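Proteasome chaperone 3 (Saccharomyces cerevisiae, PDB 2Z5B) helps to assemble the yeast 20S proteasome, promoting formation of its alpha-ring as a heterodimer with the chaperone POC4. Local coordinates at residues K25-Q30 with L166-K171; I38-R43 with V114-L119; H91-Q96 with Y120-L125. One frame throughout, in Å; residues are numbered along the deposited sequence.

Overall arrangement
The three contacts follow one layered arrangement, in which helices 109-124 and 162-176 pack on one face of a mixed sheet. Interactions 1 and 2 lie on the neighbouring strands 26-33 and 38-44, their centres about 10 Å apart. Between these strands Gln30 O lies 2.7 Å from Gln41 N, a probable hydrogen bond. Interactions 2 and 3 share helix 109-124, their centres about 11 Å apart, and the methyl Ile38 CD1 touches Tyr120 CD1 at 3.7 Å. Interactions 1 and 3 are about 19 Å apart between centres, on opposite sides of the chain's centre. Residues of segments 25-30 and 38-43 also touch the partner chain, Protein YPL144W; those of interaction 3 do not.

Interaction 1: residues K25-Q30 with L166-K171; sequences KELYVQ and LVFVLK
Phe168 reaches from helix 162-176 to Leu27 on strand 26-33, where the ring atom CE2 of Phe168 lies 3.9 Å from the methyl CD2 of Leu27. The methyl comes at the ring obliquely, and the two side chains slide past each other in opposite directions. Because CG of Phe168 stands anti to the backbone N (chi1 179°), the ring swings away from its own helix toward the strand, and it also touches Thr8 of the neighbouring strand 3-9 and Leu10 and Pro11 in the loop that follows. Val169 comes next and crosses Leu27 at about a right angle. Its CG2, the methyl beside the backbone N, meets the same Leu27 CD2 at 4.1 Å, so one leucine methyl bridges an aromatic and a branched side chain of the helix. The pattern is that of a helix lying on a beta-sheet in an alpha/beta layer: the Leu27 side chain points to the helix, while Glu26 and Tyr28 on the opposite face of the strand meet the partner chain, Protein YPL144W. The contact is apolar throughout, and the nearest backbones stay well apart, with 8.6 Å between Leu27 CA and Val169 CA. One residue further, Leu170 turns to helix 109-124 and packs on Ile116 and Leu119.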
# COMPACT_ATOMS: atom_id res chain seq x y z
N LYS B 25 1.85 0.37 -21.49
CA LYS B 25 1.73 -0.35 -20.23
C LYS B 25 0.71 0.34 -19.32
O LYS B 25 0.68 1.56 -19.23
CB LYS B 25 3.10 -0.41 -19.55
CG LYS B 25 4.13 -1.30 -20.26
CD LYS B 25 5.56 -0.86 -19.98
CE LYS B 25 6.20 -0.13 -21.17
NZ LYS B 25 5.65 1.25 -21.42
N GLU B 26 -0.13 -0.45 -18.65
CA GLU B 26 -1.15 0.11 -17.76
C GLU B 26 -0.52 0.60 -16.46
O GLU B 26 0.24 -0.13 -15.82
CB GLU B 26 -2.24 -0.93 -17.45
CG GLU B 26 -3.05 -1.42 -18.66
CD GLU B 26 -4.13 -2.40 -18.28
OE1 GLU B 26 -4.25 -2.72 -17.07
OE2 GLU B 26 -4.87 -2.87 -19.18
N LEU B 27 -0.81 1.84 -16.09
CA LEU B 27 -0.38 2.37 -14.80
C LEU B 27 -1.59 2.48 -13.90
O LEU B 27 -2.59 3.10 -14.27
CB LEU B 27 0.34 3.72 -14.91
CG LEU B 27 1.01 4.23 -13.62
CD1 LEU B 27 2.32 3.51 -13.36
CD2 LEU B 27 1.24 5.75 -13.63
N TYR B 28 -1.51 1.85 -12.73
CA TYR B 28 -2.61 1.86 -11.76
C TYR B 28 -2.15 2.37 -10.41
O TYR B 28 -1.19 1.86 -9.83
CB TYR B 28 -3.25 0.48 -11.62
CG TYR B 28 -4.38 0.46 -10.61
CD1 TYR B 28 -5.62 1.03 -10.91
CD2 TYR B 28 -4.20 -0.11 -9.34
CE1 TYR B 28 -6.66 1.02 -9.97
CE2 TYR B 28 -5.22 -0.11 -8.41
CZ TYR B 28 -6.44 0.46 -8.73
OH TYR B 28 -7.45 0.46 -7.80
N VAL B 29 -2.83 3.41 -9.94
CA VAL B 29 -2.51 3.99 -8.66
C VAL B 29 -3.73 3.82 -7.76
O VAL B 29 -4.88 3.95 -8.22
CB VAL B 29 -2.09 5.45 -8.80
CG1 VAL B 29 -1.72 6.01 -7.48
CG2 VAL B 29 -0.87 5.55 -9.76
N GLN B 30 -3.46 3.48 -6.51
CA GLN B 30 -4.53 3.40 -5.50
C GLN B 30 -3.96 3.81 -4.15
O GLN B 30 -2.76 3.60 -3.86
CB GLN B 30 -5.15 2.00 -5.45
CG GLN B 30 -6.37 1.85 -4.48
CD GLN B 30 -5.98 1.68 -3.02
OE1 GLN B 30 -4.83 1.36 -2.71
NE2 GLN B 30 -6.92 1.92 -2.12
N LEU B 166 8.60 10.85 -14.08
CA LEU B 166 8.31 11.31 -12.72
C LEU B 166 7.12 12.27 -12.67
O LEU B 166 6.22 12.12 -11.84
CB LEU B 166 9.53 11.97 -12.07
CG LEU B 166 9.32 12.59 -10.68
CD1 LEU B 166 8.95 11.50 -9.65
CD2 LEU B 166 10.54 13.37 -10.21
N VAL B 167 7.13 13.25 -13.58
CA VAL B 167 6.05 14.22 -13.64
C VAL B 167 4.70 13.56 -13.95
O VAL B 167 3.70 13.92 -13.36
CB VAL B 167 6.39 15.39 -14.62
CG1 VAL B 167 5.20 16.34 -14.79
CG2 VAL B 167 7.58 16.16 -14.08
N PHE B 168 4.69 12.62 -14.88
CA PHE B 168 3.46 11.91 -15.25
C PHE B 168 2.86 11.14 -14.07
O PHE B 168 1.66 11.21 -13.83
CB PHE B 168 3.71 10.94 -16.40
CG PHE B 168 2.49 10.17 -16.81
CD1 PHE B 168 1.52 10.76 -17.63
CD2 PHE B 168 2.31 8.86 -16.38
CE1 PHE B 168 0.38 10.04 -18.01
CE2 PHE B 168 1.17 8.14 -16.76
CZ PHE B 168 0.22 8.73 -17.58
N VAL B 169 3.70 10.39 -13.35
CA VAL B 169 3.26 9.65 -12.17
C VAL B 169 2.74 10.60 -11.09
O VAL B 169 1.68 10.33 -10.50
CB VAL B 169 4.36 8.70 -11.62
CG1 VAL B 169 3.89 8.02 -10.32
CG2 VAL B 169 4.71 7.63 -12.66
N LEU B 170 3.45 11.71 -10.84
CA LEU B 170 2.96 12.73 -9.90
C LEU B 170 1.58 13.28 -10.31
O LEU B 170 0.68 13.37 -9.47
CB LEU B 170 3.96 13.89 -9.74
CG LEU B 170 5.24 13.64 -8.94
CD1 LEU B 170 6.17 14.89 -8.88
CD2 LEU B 170 4.94 13.16 -7.52
N LYS B 171 1.41 13.61 -11.58
CA LYS B 171 0.11 14.02 -12.12
C LYS B 171 -0.99 12.97 -11.88
O LYS B 171 -2.10 13.31 -11.53
CB LYS B 171 0.22 14.33 -13.61
CG LYS B 171 -1.05 14.91 -14.20
CD LYS B 171 -0.86 15.34 -15.66
CE LYS B 171 -2.22 15.59 -16.32
NZ LYS B 171 -3.00 16.60 -15.55

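Interaction 2: residues I38-R43 with V114-L119; sequences ILLQIR and VQIAEL
Leu40 on strand 38-44 and Ile116 on helix 109-124 bring the two backbones nearest, their CA atoms 9.7 Å apart, a spacing bridged entirely by side chains. The helix keeps its regular backbone bonds here, with Glu118 N to Val114 O at 2.8 Å. Ile116 does all the touching on the helix side and uses both branches. Its CG2 meets CD2 of Leu40 at 3.6 Å, a close methyl pair whose side chains cross obliquely. Its longer branch, placed beside the backbone N by a chi1 of -66°, extends so that CD1 meets CD1 of Ile42 tip to tip at 3.8 Å. The forked isoleucine thus spans two residues of the strand that face the same way. Gln41, between them in sequence, and Arg43 project from the other face. There Arg43 grips Gln41 OE1 side-on with NE and NH2, both 2.8 Å from that oxygen, which lies in the guanidinium plane. The pair faces the partner chain: Ser42 of Protein YPL144W also hydrogen-bonds to Gln41 OE1, so this polar pair is part of the heterodimer interface. On the face of the sheet that the helices cover, Leu170 and Ile173 of helix 162-176 pack on Ile116, Leu141 of strand 140-145 touches it too, and Val29 and Ala31 of strand 26-33 lie against Leu40.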
# COMPACT_ATOMS: atom_id res chain seq x y z
N ILE B 38 -0.43 7.00 4.93
CA ILE B 38 -1.16 6.73 3.71
C ILE B 38 -0.48 5.53 3.08
O ILE B 38 0.75 5.43 3.10
CB ILE B 38 -1.22 7.96 2.78
CG1 ILE B 38 -2.20 9.00 3.37
CG2 ILE B 38 -1.66 7.55 1.38
CD1 ILE B 38 -1.95 10.40 2.98
N LEU B 39 -1.28 4.60 2.57
CA LEU B 39 -0.73 3.46 1.85
C LEU B 39 -1.01 3.64 0.37
O LEU B 39 -2.17 3.58 -0.04
CB LEU B 39 -1.30 2.13 2.36
CG LEU B 39 -0.92 0.82 1.62
CD1 LEU B 39 0.59 0.60 1.68
CD2 LEU B 39 -1.64 -0.35 2.25
N LEU B 40 0.05 3.87 -0.41
CA LEU B 40 -0.04 4.12 -1.84
C LEU B 40 0.47 2.95 -2.66
O LEU B 40 1.57 2.44 -2.40
CB LEU B 40 0.76 5.39 -2.22
CG LEU B 40 0.81 5.78 -3.70
CD1 LEU B 40 -0.57 6.20 -4.20
CD2 LEU B 40 1.81 6.92 -3.89
N GLN B 41 -0.33 2.52 -3.64
CA GLN B 41 0.08 1.50 -4.61
C GLN B 41 0.36 2.17 -5.93
O GLN B 41 -0.43 3.01 -6.38
CB GLN B 41 -1.02 0.47 -4.86
CG GLN B 41 -1.33 -0.47 -3.71
CD GLN B 41 -2.36 -1.47 -4.11
OE1 GLN B 41 -2.05 -2.50 -4.72
NE2 GLN B 41 -3.61 -1.18 -3.79
N ILE B 42 1.49 1.81 -6.55
CA ILE B 42 1.73 2.20 -7.95
C ILE B 42 2.11 0.98 -8.77
O ILE B 42 3.25 0.50 -8.71
CB ILE B 42 2.83 3.28 -8.10
CG1 ILE B 42 2.66 4.39 -7.05
CG2 ILE B 42 2.76 3.86 -9.52
CD1 ILE B 42 3.83 5.34 -6.96
N ARG B 43 1.15 0.46 -9.52
CA ARG B 43 1.34 -0.79 -10.22
C ARG B 43 1.55 -0.60 -11.72
O ARG B 43 0.87 0.21 -12.35
CB ARG B 43 0.14 -1.70 -9.99
CG ARG B 43 -0.02 -2.15 -8.55
CD ARG B 43 -1.08 -3.20 -8.50
NE ARG B 43 -1.41 -3.64 -7.15
CZ ARG B 43 -1.75 -4.89 -6.84
NH1 ARG B 43 -1.73 -5.83 -7.80
NH2 ARG B 43 -2.07 -5.21 -5.58
N VAL B 114 10.41 11.02 -2.12
CA VAL B 114 10.33 12.34 -1.50
C VAL B 114 9.38 13.24 -2.28
O VAL B 114 8.63 14.02 -1.70
CB VAL B 114 11.72 13.01 -1.34
CG1 VAL B 114 11.61 14.53 -1.29
CG2 VAL B 114 12.43 12.47 -0.10
N GLN B 115 9.41 13.12 -3.61
CA GLN B 115 8.57 13.97 -4.46
C GLN B 115 7.11 13.60 -4.24
O GLN B 115 6.25 14.47 -4.09
CB GLN B 115 8.98 13.87 -5.93
CG GLN B 115 10.28 14.66 -6.29
CD GLN B 115 10.19 16.15 -5.99
OE1 GLN B 115 9.11 16.76 -6.02
NE2 GLN B 115 11.34 16.75 -5.68
N ILE B 116 6.84 12.29 -4.16
CA ILE B 116 5.48 11.82 -3.84
C ILE B 116 5.08 12.32 -2.46
O ILE B 116 4.00 12.88 -2.29
CB ILE B 116 5.36 10.28 -3.99
CG1 ILE B 116 5.55 9.90 -5.45
CG2 ILE B 116 4.00 9.78 -3.48
CD1 ILE B 116 5.63 8.41 -5.72
N ALA B 117 5.98 12.16 -1.48
CA ALA B 117 5.73 12.65 -0.12
C ALA B 117 5.40 14.14 -0.08
O ALA B 117 4.45 14.55 0.56
CB ALA B 117 6.91 12.34 0.78
N GLU B 118 6.21 14.94 -0.77
CA GLU B 118 5.99 16.39 -0.80
C GLU B 118 4.67 16.76 -1.48
O GLU B 118 3.99 17.69 -1.06
CB GLU B 118 7.19 17.10 -1.44
CG GLU B 118 8.33 17.35 -0.43
CD GLU B 118 7.90 18.24 0.73
OE1 GLU B 118 7.85 19.47 0.56
OE2 GLU B 118 7.60 17.73 1.82
N LEU B 119 4.30 16.02 -2.52
CA LEU B 119 3.02 16.22 -3.19
C LEU B 119 1.88 16.06 -2.18
O LEU B 119 0.99 16.91 -2.06
CB LEU B 119 2.87 15.24 -4.37
CG LEU B 119 1.62 15.38 -5.26
CD1 LEU B 119 1.66 16.67 -6.07
CD2 LEU B 119 1.48 14.18 -6.18

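Interaction 3: residues H91-Q96 with Y120-L125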
# COMPACT_ATOMS: atom_id res chain seq x y z
N HIS B 91 11.22 25.54 4.46
CA HIS B 91 11.12 24.84 3.17
C HIS B 91 12.18 23.75 3.00
O HIS B 91 12.29 23.11 1.94
CB HIS B 91 11.18 25.83 2.01
CG HIS B 91 10.04 26.79 1.98
ND1 HIS B 91 8.93 26.59 1.19
CD2 HIS B 91 9.83 27.95 2.64
CE1 HIS B 91 8.09 27.60 1.36
NE2 HIS B 91 8.61 28.44 2.23
N LEU B 92 12.97 23.56 4.05
CA LEU B 92 13.82 22.41 4.18
C LEU B 92 12.85 21.27 4.51
O LEU B 92 12.21 21.27 5.57
CB LEU B 92 14.79 22.65 5.34
CG LEU B 92 16.31 22.41 5.25
CD1 LEU B 92 16.67 20.96 5.55
CD2 LEU B 92 16.89 22.88 3.92
N SER B 93 12.70 20.35 3.57
CA SER B 93 11.80 19.22 3.71
C SER B 93 12.54 17.92 3.44
O SER B 93 12.51 17.40 2.32
CB SER B 93 10.64 19.35 2.72
OG SER B 93 11.07 18.96 1.42
N ASP B 94 13.19 17.38 4.47
CA ASP B 94 13.92 16.13 4.33
C ASP B 94 13.16 14.94 4.86
O ASP B 94 12.42 15.05 5.84
CB ASP B 94 15.29 16.24 4.99
CG ASP B 94 16.25 17.09 4.19
OD1 ASP B 94 16.33 16.92 2.95
OD2 ASP B 94 16.92 17.95 4.81
N TYR B 95 13.35 13.79 4.21
CA TYR B 95 12.69 12.55 4.58
C TYR B 95 13.69 11.42 4.73
O TYR B 95 14.81 11.46 4.21
CB TYR B 95 11.62 12.16 3.55
CG TYR B 95 10.51 13.18 3.40
CD1 TYR B 95 10.68 14.30 2.60
CD2 TYR B 95 9.30 13.01 4.07
CE1 TYR B 95 9.68 15.24 2.47
CE2 TYR B 95 8.29 13.95 3.94
CZ TYR B 95 8.50 15.06 3.13
OH TYR B 95 7.51 16.00 2.99
N GLN B 96 13.27 10.41 5.48
CA GLN B 96 13.96 9.15 5.59
C GLN B 96 13.20 8.16 4.71
O GLN B 96 11.99 7.96 4.89
CB GLN B 96 13.95 8.70 7.06
CG GLN B 96 14.70 7.41 7.37
CD GLN B 96 14.51 6.94 8.81
OE1 GLN B 96 15.44 7.01 9.62
NE2 GLN B 96 13.31 6.47 9.13
N TYR B 120 1.93 14.96 -1.43
CA TYR B 120 0.94 14.71 -0.38
C TYR B 120 0.87 15.83 0.66
O TYR B 120 -0.22 16.32 0.96
CB TYR B 120 1.17 13.34 0.26
CG TYR B 120 0.40 12.26 -0.44
CD1 TYR B 120 -0.95 12.05 -0.17
CD2 TYR B 120 1.01 11.48 -1.41
CE1 TYR B 120 -1.68 11.06 -0.84
CE2 TYR B 120 0.30 10.49 -2.08
CZ TYR B 120 -1.03 10.28 -1.79
OH TYR B 120 -1.71 9.31 -2.46
N ARG B 121 2.03 16.26 1.17
CA ARG B 121 2.10 17.31 2.20
C ARG B 121 1.63 18.69 1.76
O ARG B 121 0.85 19.34 2.46
CB ARG B 121 3.51 17.41 2.78
CG ARG B 121 4.03 16.10 3.33
CD ARG B 121 5.10 16.31 4.38
NE ARG B 121 4.56 16.79 5.65
CZ ARG B 121 5.28 16.93 6.75
NH1 ARG B 121 6.57 16.63 6.75
NH2 ARG B 121 4.70 17.38 7.86
N ARG B 122 2.11 19.14 0.60
CA ARG B 122 1.90 20.53 0.17
C ARG B 122 0.64 20.72 -0.67
O ARG B 122 0.05 21.80 -0.67
CB ARG B 122 3.14 21.02 -0.59
CG ARG B 122 4.46 20.85 0.17
CD ARG B 122 5.62 21.56 -0.51
NE ARG B 122 5.94 21.01 -1.83
CZ ARG B 122 7.16 20.64 -2.23
NH1 ARG B 122 8.20 20.75 -1.42
NH2 ARG B 122 7.33 20.15 -3.45
N VAL B 123 0.23 19.67 -1.37
CA VAL B 123 -0.88 19.76 -2.33
C VAL B 123 -2.10 18.93 -1.92
O VAL B 123 -3.16 19.49 -1.63
CB VAL B 123 -0.41 19.39 -3.76
CG1 VAL B 123 -1.58 19.39 -4.75
CG2 VAL B 123 0.69 20.33 -4.22
N ILE B 124 -1.96 17.60 -1.89
CA ILE B 124 -3.11 16.70 -1.75
C ILE B 124 -3.82 16.86 -0.41
O ILE B 124 -5.05 16.99 -0.36
CB ILE B 124 -2.70 15.22 -2.00
CG1 ILE B 124 -2.24 15.05 -3.44
CG2 ILE B 124 -3.87 14.29 -1.69
CD1 ILE B 124 -1.21 13.99 -3.63
N LEU B 125 -3.06 16.84 0.67
CA LEU B 125 -3.59 17.17 1.98
C LEU B 125 -3.32 18.68 2.22
O LEU B 125 -2.16 19.08 2.38
CB LEU B 125 -2.91 16.30 3.05
CG LEU B 125 -2.65 14.80 2.76
CD1 LEU B 125 -1.43 14.28 3.50
CD2 LEU B 125 -3.87 13.93 3.07
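The Tyr95 ring receives the aliphatic arm of Arg121 at its edge rather than on a face: Arg121 CD lies near the ring plane, 3.8 Å from Tyr95 CZ and 4.0 Å from Tyr95 CE2. In turn the Tyr95 hydroxyl sits at the edge of the Arg121 guanidinium, and the two planes stand 70° apart, so the groups are not stacked. The modelled approach of the hydroxyl to CD is too short to be trusted. On the helix, the Tyr120 ring has the methyl CD1 of Ile124 over the centre of one face, 3.8 Å above its plane. Tyr95 and Arg121 come from opposite directions. The arginine leaves the helix with CG beside the backbone N (chi1 -56°), which puts CG and CD on the tyrosine side; the bend at chi3 (74°) then turns the guanidinium. The ring is buried, with Val54 and Ser56 of strand 50-56 and Val114 and Ala117 of helix 109-124 around it. A serine in place of Tyr95 would probably open a gap between strand 50-56 and helix 109-124, leaving Val54, Val114 and Ala117 without the ring they pack on. Nearer the surface, Ser93 OG stays 4.4 Å from Arg122 NH1, too far to bond; this guanidinium forms a salt bridge with Glu118, one turn back along the helix. The helix ends in a wider pi-type turn, with Leu125 N bonded to Tyr120 O at 2.9 Å. The arrangement belongs to a helix laid on a mixed sheet: strand 95-99, at one edge of that sheet within the chain, precedes helix 109-124 in sequence, and its first residue, Tyr95, packs its ring between strand 50-56 and that helix.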